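Local coordinates for protein alcohol dehydrogenase, zinc-containing (Thermotoga maritima, PDB 3IP1) that catalyses the NAD(+)-dependent oxidation of scyllo-inosose to 3-dehydro-scyllo-inosose and probably serves in myo-inositol breakdown, at residues 225-230 against 255-260; 240-245 against 261-266; 247-252 against 388-393; 268-273 against 301-306. All coordinates share one frame; numbering follows the deposited sequence.

Contact 1: 225-230 against 255-260; sequences IGLAAV and KELGAD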
# COMPACT_ATOMS: atom_id res chain seq x y z
N ILE A 225 7.83 -25.69 -0.28
CA ILE A 225 7.56 -24.25 -0.30
C ILE A 225 7.42 -23.68 -1.72
O ILE A 225 6.43 -23.01 -2.03
CB ILE A 225 8.56 -23.42 0.54
CG1 ILE A 225 8.34 -23.74 2.03
CG2 ILE A 225 8.37 -21.91 0.26
CD1 ILE A 225 9.55 -23.41 2.90
N GLY A 226 8.39 -23.97 -2.58
CA GLY A 226 8.29 -23.59 -4.00
C GLY A 226 7.05 -24.16 -4.68
O GLY A 226 6.40 -23.49 -5.47
N LEU A 227 6.70 -25.41 -4.36
CA LEU A 227 5.51 -26.03 -4.92
C LEU A 227 4.19 -25.38 -4.48
O LEU A 227 3.27 -25.26 -5.27
CB LEU A 227 5.51 -27.53 -4.61
CG LEU A 227 6.55 -28.36 -5.38
CD1 LEU A 227 6.47 -29.86 -5.03
CD2 LEU A 227 6.41 -28.14 -6.89
N ALA A 228 4.11 -24.97 -3.21
CA ALA A 228 2.95 -24.24 -2.70
C ALA A 228 2.84 -22.90 -3.41
O ALA A 228 1.75 -22.51 -3.84
CB ALA A 228 3.05 -24.04 -1.19
N ALA A 229 3.98 -22.22 -3.57
CA ALA A 229 3.98 -20.94 -4.29
C ALA A 229 3.45 -21.07 -5.73
O ALA A 229 2.74 -20.18 -6.19
CB ALA A 229 5.36 -20.29 -4.27
N VAL A 230 3.76 -22.17 -6.41
CA VAL A 230 3.25 -22.39 -7.77
C VAL A 230 1.74 -22.39 -7.75
O VAL A 230 1.10 -21.66 -8.53
CB VAL A 230 3.75 -23.73 -8.40
CG1 VAL A 230 2.97 -24.06 -9.67
CG2 VAL A 230 5.22 -23.63 -8.71
N LYS A 255 4.13 -28.90 -12.60
CA LYS A 255 3.16 -28.93 -13.71
C LYS A 255 1.77 -29.34 -13.24
O LYS A 255 0.78 -28.81 -13.70
CB LYS A 255 3.61 -29.87 -14.83
CG LYS A 255 4.73 -29.32 -15.70
CD LYS A 255 4.73 -30.03 -17.07
CE LYS A 255 5.55 -31.32 -17.04
NZ LYS A 255 4.93 -32.38 -17.90
N GLU A 256 1.71 -30.26 -12.29
CA GLU A 256 0.46 -30.74 -11.77
C GLU A 256 -0.24 -29.68 -10.94
O GLU A 256 -1.46 -29.67 -10.81
CB GLU A 256 0.73 -31.95 -10.90
CG GLU A 256 -0.18 -33.12 -11.16
CD GLU A 256 0.04 -34.23 -10.15
OE1 GLU A 256 1.20 -34.46 -9.74
OE2 GLU A 256 -0.95 -34.87 -9.76
N LEU A 257 0.56 -28.80 -10.33
CA LEU A 257 0.02 -27.76 -9.47
C LEU A 257 -0.35 -26.49 -10.27
O LEU A 257 -0.88 -25.56 -9.71
CB LEU A 257 1.00 -27.47 -8.32
CG LEU A 257 1.10 -28.64 -7.34
CD1 LEU A 257 2.29 -28.52 -6.35
CD2 LEU A 257 -0.22 -28.85 -6.60
N GLY A 258 -0.04 -26.47 -11.57
CA GLY A 258 -0.45 -25.36 -12.42
C GLY A 258 0.65 -24.53 -13.05
O GLY A 258 0.35 -23.57 -13.74
N ALA A 259 1.91 -24.89 -12.82
CA ALA A 259 3.02 -24.22 -13.53
C ALA A 259 2.85 -24.34 -15.04
O ALA A 259 2.53 -25.41 -15.55
CB ALA A 259 4.36 -24.77 -13.11
N ASP A 260 3.08 -23.24 -15.74
CA ASP A 260 2.95 -23.23 -17.19
C ASP A 260 4.23 -23.71 -17.85
O ASP A 260 4.19 -24.28 -18.94
CB ASP A 260 2.62 -21.82 -17.67
CG ASP A 260 1.33 -21.31 -17.07
OD1 ASP A 260 0.26 -21.77 -17.51
OD2 ASP A 260 1.39 -20.47 -16.14
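Val230 and Leu227, one turn apart on helix 224-235, meet the last turn of helix 248-257 and the loop that leaves it. The apolar contacts fall into two groups. In the first, Leu257 reaches with its CD1 methyl to the flank of Leu227, where CD1 lies 3.8 Å from Leu227 CB; the two leucine side chains cross at about a right angle, and CD1 is the Leu257 branch that touches Leu227. In the second, Val230 points its CG1 methyl into the turn at 258-259. With CG1 anti to the backbone N (chi1 168°), this branch comes 3.8 Å from Ala259 CB, and Leu257 CB also lies 4.2 Å from Val230 CG1.

Both helices belong to the Rossmann-type nucleotide-binding domain. Helix 224-235 follows strand 216-220 and carries Gly226, consistent with the last glycine of a GxGxxG motif, while Ile225 beside it is an NAD(+) site by similarity.

Contacts between methyls and backbone complete the join. Leu257 CD1 also packs on the carbonyl oxygen of Leu227, at 3.6 Å, and Val230 CG1 approaches Ala259 N to 3.4 Å. That nitrogen is presented by a Schellman motif: Gly258 ends helix 248-257 with positive phi (117°), a conformation in which a side chain would press on the preceding carbonyl oxygen, and Gly258 N bonds back to Lys255 O. Beyond the pair, Ile366 touches both Leu227 and Leu257, Ile219 of strand 216-220 lies against Val230, and Asp260 forms a salt bridge with Lys234.

Contact 2: 240-245 against 261-266; sequences KVILSE and HVIDPT
Ile242 and His261 stand side by side on one face of a parallel strand pair, the two ends of a beta-alpha-beta unit in which helix 248-257 links strand 240-244 to strand 261-263, at the edge of the Rossmann sheet. The short strands run 18° apart, and four backbone bonds join them, from His261 N to Val241 O at the start to Glu245 N to Ile263 O at the end.

On the face with His261, the Ile242 side chain splits between two neighbours. Its CG1 comes to the edge of the imidazole, near the ring plane, 4.0 Å from His261 CD2, while its CG2, anti to the backbone N, turns forward along the sheet and meets Ile263 CD1 at 3.6 Å. Tyr277 stacks on the His261 ring and also touches Ile242. Farther along this face, Ser244 OG lies against the Pro265 ring, 3.5 Å from Pro265 CG, and Phe270 of helix 270-277 packs on the serine.

Leu243 and Val262 point to the other face, where both touch Ala254 of helix 248-257. Glu245, at the strand's C-terminal end and an NAD(+) site by similarity, directs OE2 to Gly222 N and OE1 to Ser247 N, which ties its carboxylate to the glycine-rich turn and to the start of the next helix.

Beyond the second strand, Asp264 makes an Asx turn: its OD1 accepts from Thr266 N at 3.2 Å and from Thr266 OG1 at 2.8 Å, both donors arriving from the same face of the carboxylate.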
# COMPACT_ATOMS: atom_id res chain seq x y z
N LYS A 240 1.67 -16.41 -16.44
CA LYS A 240 2.65 -17.49 -16.56
C LYS A 240 3.38 -17.76 -15.24
O LYS A 240 3.94 -16.85 -14.62
CB LYS A 240 3.68 -17.15 -17.64
CG LYS A 240 3.14 -17.30 -19.06
CD LYS A 240 3.85 -16.33 -19.95
CE LYS A 240 3.34 -16.45 -21.39
NZ LYS A 240 3.92 -15.32 -22.17
N VAL A 241 3.34 -19.03 -14.82
CA VAL A 241 4.09 -19.50 -13.66
C VAL A 241 5.22 -20.40 -14.16
O VAL A 241 4.98 -21.44 -14.79
CB VAL A 241 3.18 -20.25 -12.64
CG1 VAL A 241 4.00 -20.78 -11.47
CG2 VAL A 241 2.04 -19.35 -12.15
N ILE A 242 6.44 -19.97 -13.89
CA ILE A 242 7.66 -20.65 -14.30
C ILE A 242 8.45 -21.09 -13.07
O ILE A 242 8.78 -20.26 -12.19
CB ILE A 242 8.53 -19.72 -15.17
CG1 ILE A 242 7.74 -19.28 -16.40
CG2 ILE A 242 9.84 -20.42 -15.58
CD1 ILE A 242 8.31 -18.03 -17.05
N LEU A 243 8.71 -22.39 -13.00
CA LEU A 243 9.50 -22.97 -11.91
C LEU A 243 10.83 -23.56 -12.39
O LEU A 243 10.88 -24.29 -13.39
CB LEU A 243 8.67 -23.99 -11.11
CG LEU A 243 9.45 -24.61 -9.93
CD1 LEU A 243 8.72 -24.49 -8.59
CD2 LEU A 243 9.78 -26.06 -10.25
N SER A 244 11.91 -23.21 -11.69
CA SER A 244 13.23 -23.74 -11.99
C SER A 244 13.65 -24.71 -10.89
O SER A 244 13.73 -24.33 -9.72
CB SER A 244 14.25 -22.61 -12.13
OG SER A 244 15.53 -23.13 -12.47
N GLU A 245 13.89 -25.97 -11.27
CA GLU A 245 14.20 -27.06 -10.33
C GLU A 245 14.89 -28.22 -11.07
O GLU A 245 14.36 -28.70 -12.09
CB GLU A 245 12.92 -27.56 -9.65
CG GLU A 245 13.07 -28.79 -8.77
CD GLU A 245 14.17 -28.64 -7.71
OE1 GLU A 245 15.04 -29.53 -7.64
OE2 GLU A 245 14.18 -27.64 -6.97
N HIS A 261 5.37 -23.42 -17.21
CA HIS A 261 6.66 -23.83 -17.71
C HIS A 261 7.55 -24.28 -16.57
O HIS A 261 7.53 -23.70 -15.48
CB HIS A 261 7.35 -22.69 -18.47
CG HIS A 261 6.50 -22.09 -19.54
ND1 HIS A 261 6.18 -22.75 -20.71
CD2 HIS A 261 5.90 -20.87 -19.62
CE1 HIS A 261 5.42 -21.98 -21.46
NE2 HIS A 261 5.23 -20.83 -20.82
N VAL A 262 8.33 -25.33 -16.84
CA VAL A 262 9.34 -25.77 -15.89
C VAL A 262 10.71 -25.78 -16.56
O VAL A 262 10.83 -26.07 -17.74
CB VAL A 262 8.99 -27.15 -15.26
CG1 VAL A 262 7.76 -27.02 -14.37
CG2 VAL A 262 8.79 -28.23 -16.34
N ILE A 263 11.73 -25.41 -15.78
CA ILE A 263 13.10 -25.31 -16.24
C ILE A 263 14.00 -26.21 -15.38
O ILE A 263 14.02 -26.11 -14.14
CB ILE A 263 13.61 -23.83 -16.14
CG1 ILE A 263 12.79 -22.89 -17.03
CG2 ILE A 263 15.10 -23.74 -16.49
CD1 ILE A 263 13.06 -21.39 -16.78
N ASP A 264 14.76 -27.07 -16.04
CA ASP A 264 15.87 -27.77 -15.41
C ASP A 264 17.11 -26.90 -15.61
O ASP A 264 17.69 -26.93 -16.68
CB ASP A 264 16.03 -29.16 -16.05
CG ASP A 264 17.19 -29.96 -15.48
OD1 ASP A 264 17.95 -29.47 -14.61
OD2 ASP A 264 17.35 -31.11 -15.93
N PRO A 265 17.52 -26.12 -14.59
CA PRO A 265 18.63 -25.18 -14.74
C PRO A 265 19.97 -25.83 -15.08
O PRO A 265 20.87 -25.15 -15.61
CB PRO A 265 18.73 -24.51 -13.35
CG PRO A 265 18.13 -25.50 -12.40
CD PRO A 265 17.04 -26.20 -13.20
N THR A 266 20.11 -27.13 -14.79
CA THR A 266 21.37 -27.84 -15.03
C THR A 266 21.53 -28.26 -16.50
O THR A 266 22.64 -28.55 -16.94
CB THR A 266 21.53 -29.10 -14.12
OG1 THR A 266 20.64 -30.14 -14.56
CG2 THR A 266 21.27 -28.75 -12.64

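Contact 3: 247-252 against 388-393; sequences SEVRRN and SLVKVT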
# COMPACT_ATOMS: atom_id res chain seq x y z
N SER A 247 15.46 -31.35 -9.94
CA SER A 247 14.70 -32.59 -9.67
C SER A 247 13.48 -32.78 -10.59
O SER A 247 12.54 -31.98 -10.56
CB SER A 247 14.24 -32.62 -8.21
OG SER A 247 13.17 -33.53 -8.04
N GLU A 248 13.50 -33.86 -11.37
CA GLU A 248 12.43 -34.14 -12.33
C GLU A 248 11.08 -34.36 -11.64
O GLU A 248 10.06 -33.86 -12.11
CB GLU A 248 12.77 -35.34 -13.21
CG GLU A 248 11.61 -35.78 -14.10
CD GLU A 248 12.02 -36.73 -15.23
OE1 GLU A 248 12.74 -37.74 -14.98
OE2 GLU A 248 11.59 -36.48 -16.37
N VAL A 249 11.09 -35.11 -10.54
CA VAL A 249 9.85 -35.40 -9.84
C VAL A 249 9.18 -34.12 -9.33
O VAL A 249 7.96 -34.02 -9.33
CB VAL A 249 10.06 -36.44 -8.69
CG1 VAL A 249 10.78 -35.82 -7.49
CG2 VAL A 249 8.73 -37.05 -8.27
N ARG A 250 9.99 -33.17 -8.87
CA ARG A 250 9.48 -31.87 -8.44
C ARG A 250 8.96 -31.01 -9.61
O ARG A 250 7.92 -30.36 -9.48
CB ARG A 250 10.54 -31.16 -7.61
CG ARG A 250 10.80 -31.90 -6.30
CD ARG A 250 11.97 -31.35 -5.49
NE ARG A 250 12.09 -32.07 -4.22
CZ ARG A 250 12.63 -33.29 -4.10
NH1 ARG A 250 13.09 -33.93 -5.16
NH2 ARG A 250 12.70 -33.88 -2.91
N ARG A 251 9.64 -31.05 -10.76
CA ARG A 251 9.14 -30.37 -11.95
C ARG A 251 7.79 -30.90 -12.44
O ARG A 251 6.90 -30.13 -12.83
CB ARG A 251 10.16 -30.42 -13.08
CG ARG A 251 11.37 -29.53 -12.87
CD ARG A 251 12.20 -29.41 -14.13
NE ARG A 251 12.49 -30.72 -14.71
CZ ARG A 251 13.58 -31.42 -14.44
NH1 ARG A 251 13.76 -32.59 -15.01
NH2 ARG A 251 14.49 -30.96 -13.60
N ASN A 252 7.62 -32.22 -12.42
CA ASN A 252 6.33 -32.83 -12.75
C ASN A 252 5.22 -32.47 -11.75
O ASN A 252 4.09 -32.21 -12.14
CB ASN A 252 6.47 -34.35 -12.88
CG ASN A 252 7.31 -34.75 -14.09
OD1 ASN A 252 7.54 -33.94 -15.00
ND2 ASN A 252 7.77 -36.00 -14.10
N SER A 388 14.07 -38.63 -3.98
CA SER A 388 12.83 -38.95 -4.69
C SER A 388 11.57 -38.63 -3.86
O SER A 388 10.49 -38.39 -4.40
CB SER A 388 12.83 -40.42 -5.10
OG SER A 388 12.78 -41.26 -3.95
N LEU A 389 11.73 -38.63 -2.53
CA LEU A 389 10.65 -38.31 -1.61
C LEU A 389 10.47 -36.80 -1.41
O LEU A 389 11.28 -36.15 -0.73
CB LEU A 389 10.88 -39.02 -0.26
CG LEU A 389 11.10 -40.54 -0.32
CD1 LEU A 389 11.72 -41.05 0.99
CD2 LEU A 389 9.83 -41.32 -0.67
N VAL A 390 9.42 -36.23 -2.00
CA VAL A 390 9.14 -34.78 -1.89
C VAL A 390 8.63 -34.42 -0.48
O VAL A 390 9.12 -33.47 0.16
CB VAL A 390 8.11 -34.30 -2.97
CG1 VAL A 390 7.90 -32.79 -2.90
CG2 VAL A 390 8.58 -34.70 -4.34
N LYS A 391 7.64 -35.17 -0.03
CA LYS A 391 7.05 -34.98 1.27
C LYS A 391 6.57 -36.33 1.79
O LYS A 391 5.86 -37.07 1.10
CB LYS A 391 5.89 -33.97 1.20
CG LYS A 391 4.97 -33.88 2.44
CD LYS A 391 5.64 -33.23 3.65
CE LYS A 391 6.03 -31.79 3.34
NZ LYS A 391 6.81 -31.20 4.45
N VAL A 392 6.98 -36.61 3.03
CA VAL A 392 6.62 -37.82 3.75
C VAL A 392 5.80 -37.40 4.95
O VAL A 392 6.19 -36.50 5.67
CB VAL A 392 7.88 -38.59 4.23
CG1 VAL A 392 7.53 -39.70 5.24
CG2 VAL A 392 8.63 -39.17 3.03
N THR A 393 4.66 -38.06 5.14
CA THR A 393 3.69 -37.66 6.17
C THR A 393 3.28 -38.81 7.08
O THR A 393 2.81 -39.85 6.60
CB THR A 393 2.41 -37.09 5.48
OG1 THR A 393 2.79 -36.06 4.55
CG2 THR A 393 1.43 -36.53 6.50
O HOH W 1 11.36 -31.92 -1.06
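The first turn of helix 248-257 faces the irregular backbone before strand 392-395, with the CA atoms of Arg250 and Val390 7.2 Å apart. Val390 carries the apolar part of the contact through one branch: with CG1 anti to the backbone N (chi1 -176°), CG2 falls beside that nitrogen and lies 4.0 Å from Val249 CG1 and 4.1 Å from Arg250 CG. The same methyl sits over the centre of one face of the Arg250 guanidinium, 4.3 Å above its plane. The arginine chain is extended from CG to NE and runs alongside the valine, the two pointing opposite ways.

At its edge the guanidinium is held from two sides. Ser247 OG, in its plane, accepts from Arg250 NH1 at 2.9 Å and, as the helix N-cap, also takes a weak bond from Arg250 N. Lys387 O is a further acceptor for NH1. Across the contact, a water accepts from Arg250 NH2 and donates to Val390 O, each at 3.0 Å, bridging side chain and backbone. Arg250 is an NAD(+) site by similarity, and its side chain packs on that of Glu245, another such residue. A leucine in its place would probably leave the bridging water and Lys387 O without their guanidinium donor and deprive Ser247 OG of one of its two bonds.

The contact thus joins the Rossmann domain to the strand returning to the catalytic domain: Leu227 of helix 224-235 lies against Val390, and Lys391 bonds to Glu98, a metal ligand, while strand 392-395 pairs with strands 57-66 and 369-371.

Contact 4: 268-273 against 301-306; sequences ENFVEA and EEVIWR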
# COMPACT_ATOMS: atom_id res chain seq x y z
N GLU A 268 19.39 -26.55 -19.03
CA GLU A 268 18.81 -25.49 -19.82
C GLU A 268 19.39 -24.16 -19.37
O GLU A 268 19.90 -24.04 -18.26
CB GLU A 268 17.29 -25.46 -19.65
CG GLU A 268 16.54 -26.66 -20.16
CD GLU A 268 15.07 -26.57 -19.83
OE1 GLU A 268 14.55 -27.46 -19.11
OE2 GLU A 268 14.44 -25.58 -20.28
N ASN A 269 19.34 -23.18 -20.25
CA ASN A 269 19.76 -21.83 -19.89
C ASN A 269 18.58 -21.11 -19.18
O ASN A 269 17.62 -20.71 -19.82
CB ASN A 269 20.19 -21.09 -21.16
CG ASN A 269 20.81 -19.74 -20.87
OD1 ASN A 269 20.28 -18.93 -20.11
ND2 ASN A 269 21.94 -19.47 -21.52
N PHE A 270 18.68 -20.95 -17.86
CA PHE A 270 17.62 -20.30 -17.07
C PHE A 270 17.21 -18.92 -17.61
O PHE A 270 16.04 -18.68 -17.87
CB PHE A 270 18.03 -20.20 -15.59
CG PHE A 270 17.06 -19.41 -14.73
CD1 PHE A 270 15.97 -20.04 -14.12
CD2 PHE A 270 17.27 -18.07 -14.50
CE1 PHE A 270 15.09 -19.31 -13.30
CE2 PHE A 270 16.40 -17.33 -13.70
CZ PHE A 270 15.30 -17.95 -13.10
N VAL A 271 18.19 -18.03 -17.77
CA VAL A 271 17.93 -16.67 -18.22
C VAL A 271 17.17 -16.60 -19.55
O VAL A 271 16.12 -15.95 -19.64
CB VAL A 271 19.22 -15.83 -18.29
CG1 VAL A 271 18.97 -14.49 -19.01
CG2 VAL A 271 19.77 -15.59 -16.87
N GLU A 272 17.67 -17.28 -20.58
CA GLU A 272 17.05 -17.23 -21.91
C GLU A 272 15.67 -17.86 -21.91
O GLU A 272 14.77 -17.40 -22.62
CB GLU A 272 17.92 -17.92 -22.98
CG GLU A 272 19.36 -17.43 -23.06
CD GLU A 272 19.49 -15.97 -23.44
OE1 GLU A 272 18.62 -15.43 -24.16
OE2 GLU A 272 20.49 -15.35 -23.02
N ALA A 273 15.52 -18.93 -21.13
CA ALA A 273 14.26 -19.66 -21.06
C ALA A 273 13.19 -18.78 -20.42
O ALA A 273 12.08 -18.69 -20.94
CB ALA A 273 14.42 -20.98 -20.29
N GLU A 301 19.21 -11.50 -11.41
CA GLU A 301 19.58 -10.14 -11.77
C GLU A 301 19.68 -9.93 -13.29
O GLU A 301 19.37 -8.86 -13.79
CB GLU A 301 20.89 -9.75 -11.09
CG GLU A 301 20.74 -9.45 -9.60
CD GLU A 301 21.97 -8.75 -9.06
OE1 GLU A 301 22.97 -8.79 -9.79
OE2 GLU A 301 21.95 -8.18 -7.94
N GLU A 302 20.07 -10.97 -14.02
CA GLU A 302 20.20 -10.82 -15.45
C GLU A 302 18.82 -10.75 -16.11
O GLU A 302 18.61 -9.95 -17.04
CB GLU A 302 21.06 -11.91 -16.10
CG GLU A 302 21.48 -11.51 -17.52
CD GLU A 302 22.08 -12.63 -18.36
OE1 GLU A 302 22.70 -13.55 -17.79
OE2 GLU A 302 21.94 -12.58 -19.60
N VAL A 303 17.89 -11.59 -15.65
CA VAL A 303 16.51 -11.50 -16.11
C VAL A 303 15.90 -10.12 -15.78
O VAL A 303 15.31 -9.47 -16.65
CB VAL A 303 15.62 -12.61 -15.54
CG1 VAL A 303 14.16 -12.29 -15.83
CG2 VAL A 303 16.00 -13.98 -16.14
N ILE A 304 16.05 -9.68 -14.54
CA ILE A 304 15.47 -8.41 -14.12
C ILE A 304 16.01 -7.30 -15.04
O ILE A 304 15.25 -6.50 -15.57
CB ILE A 304 15.74 -8.10 -12.62
CG1 ILE A 304 14.93 -9.04 -11.71
CG2 ILE A 304 15.38 -6.66 -12.32
CD1 ILE A 304 15.29 -8.93 -10.17
N TRP A 305 17.33 -7.31 -15.24
CA TRP A 305 18.02 -6.32 -16.06
C TRP A 305 17.50 -6.31 -17.49
O TRP A 305 17.11 -5.27 -18.00
CB TRP A 305 19.52 -6.58 -16.06
CG TRP A 305 20.29 -5.53 -16.81
CD1 TRP A 305 20.81 -5.63 -18.07
CD2 TRP A 305 20.63 -4.21 -16.34
NE1 TRP A 305 21.46 -4.46 -18.42
CE2 TRP A 305 21.37 -3.58 -17.38
CE3 TRP A 305 20.38 -3.51 -15.15
CZ2 TRP A 305 21.86 -2.27 -17.25
CZ3 TRP A 305 20.88 -2.22 -15.03
CH2 TRP A 305 21.60 -1.61 -16.08
N ARG A 306 17.46 -7.47 -18.12
CA ARG A 306 17.12 -7.57 -19.54
C ARG A 306 15.62 -7.50 -19.85
O ARG A 306 15.24 -7.15 -20.98
CB ARG A 306 17.72 -8.86 -20.13
CG ARG A 306 19.26 -8.82 -20.24
CD ARG A 306 19.83 -10.15 -20.70
NE ARG A 306 19.22 -10.56 -21.97
CZ ARG A 306 19.42 -11.74 -22.56
NH1 ARG A 306 20.21 -12.64 -22.00
NH2 ARG A 306 18.81 -12.03 -23.70
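Val271 turns CG1 anti to its own nitrogen (chi1 169°), and Glu302 on the facing helix also sends CG anti to its backbone N (chi1 -165°) and runs on extended, which lays the glutamate's carboxylate against both valine methyls. The two side chains cross at about a right angle, with Val271 CG1 3.6 Å from Glu302 OE2 and Val271 CG2 3.7 Å from Glu302 OE1. Helices 270-277 and 293-306 are neighbours on one side of the Rossmann sheet, and Val303 fills the space nearer the strands: its CG2 lies 3.9 Å from Val271 CA and also touches Phe270, while the residue rests on Phe286 of strand 285-288.

Toward solvent a salt-bridge network spans the helices. Arg306, bent at chi3, offers NH1 to two carboxylate oxygens that lie in its guanidinium plane: Glu302 OE2, at 3.0 Å, is met nearly along its C-O bond, and Glu272 OE2 from above its carboxylate, which is tilted 45° to the guanidinium. Arg306 NH2 adds a weak bond to Glu272 OE1. Replacing Glu302 by an alanine would probably leave Arg306 NH1 with Glu272 as its one carboxylate partner, the guanidinium freer to turn, and the methyls of Val271 without the chain that lies across them.

Asn269 is the N-cap of helix 270-277, its OD1 accepting from Glu272 N. Glu272 OE2 and Glu302 OE2 stay 4.6 Å apart. The straighter bond is the 2.9 Å one from Arg306 NH1 to Glu272 OE2.

Overall arrangement
Along the chain, helix 224-235 opens contact 1, strand 240-244 opens contact 2 and the start of helix 248-257 opens contact 3. Contact 1 closes at 255-260 and contact 2 at 261-266, so these two cross. Contact 3 crosses both, closing only at 388-393. Contact 4 opens after contact 2 has closed and is nested inside the long loop of contact 3. In the Rossmann domain, contact 1 joins two helices and contact 2 the edge strand 261-263 to its neighbour 240-244; they touch where Val230 meets Leu243. Contact 4 pairs two helices farther along, and Phe270 and Ala273 link it to contact 2. Contact 3 ties this domain to the C-terminal strand.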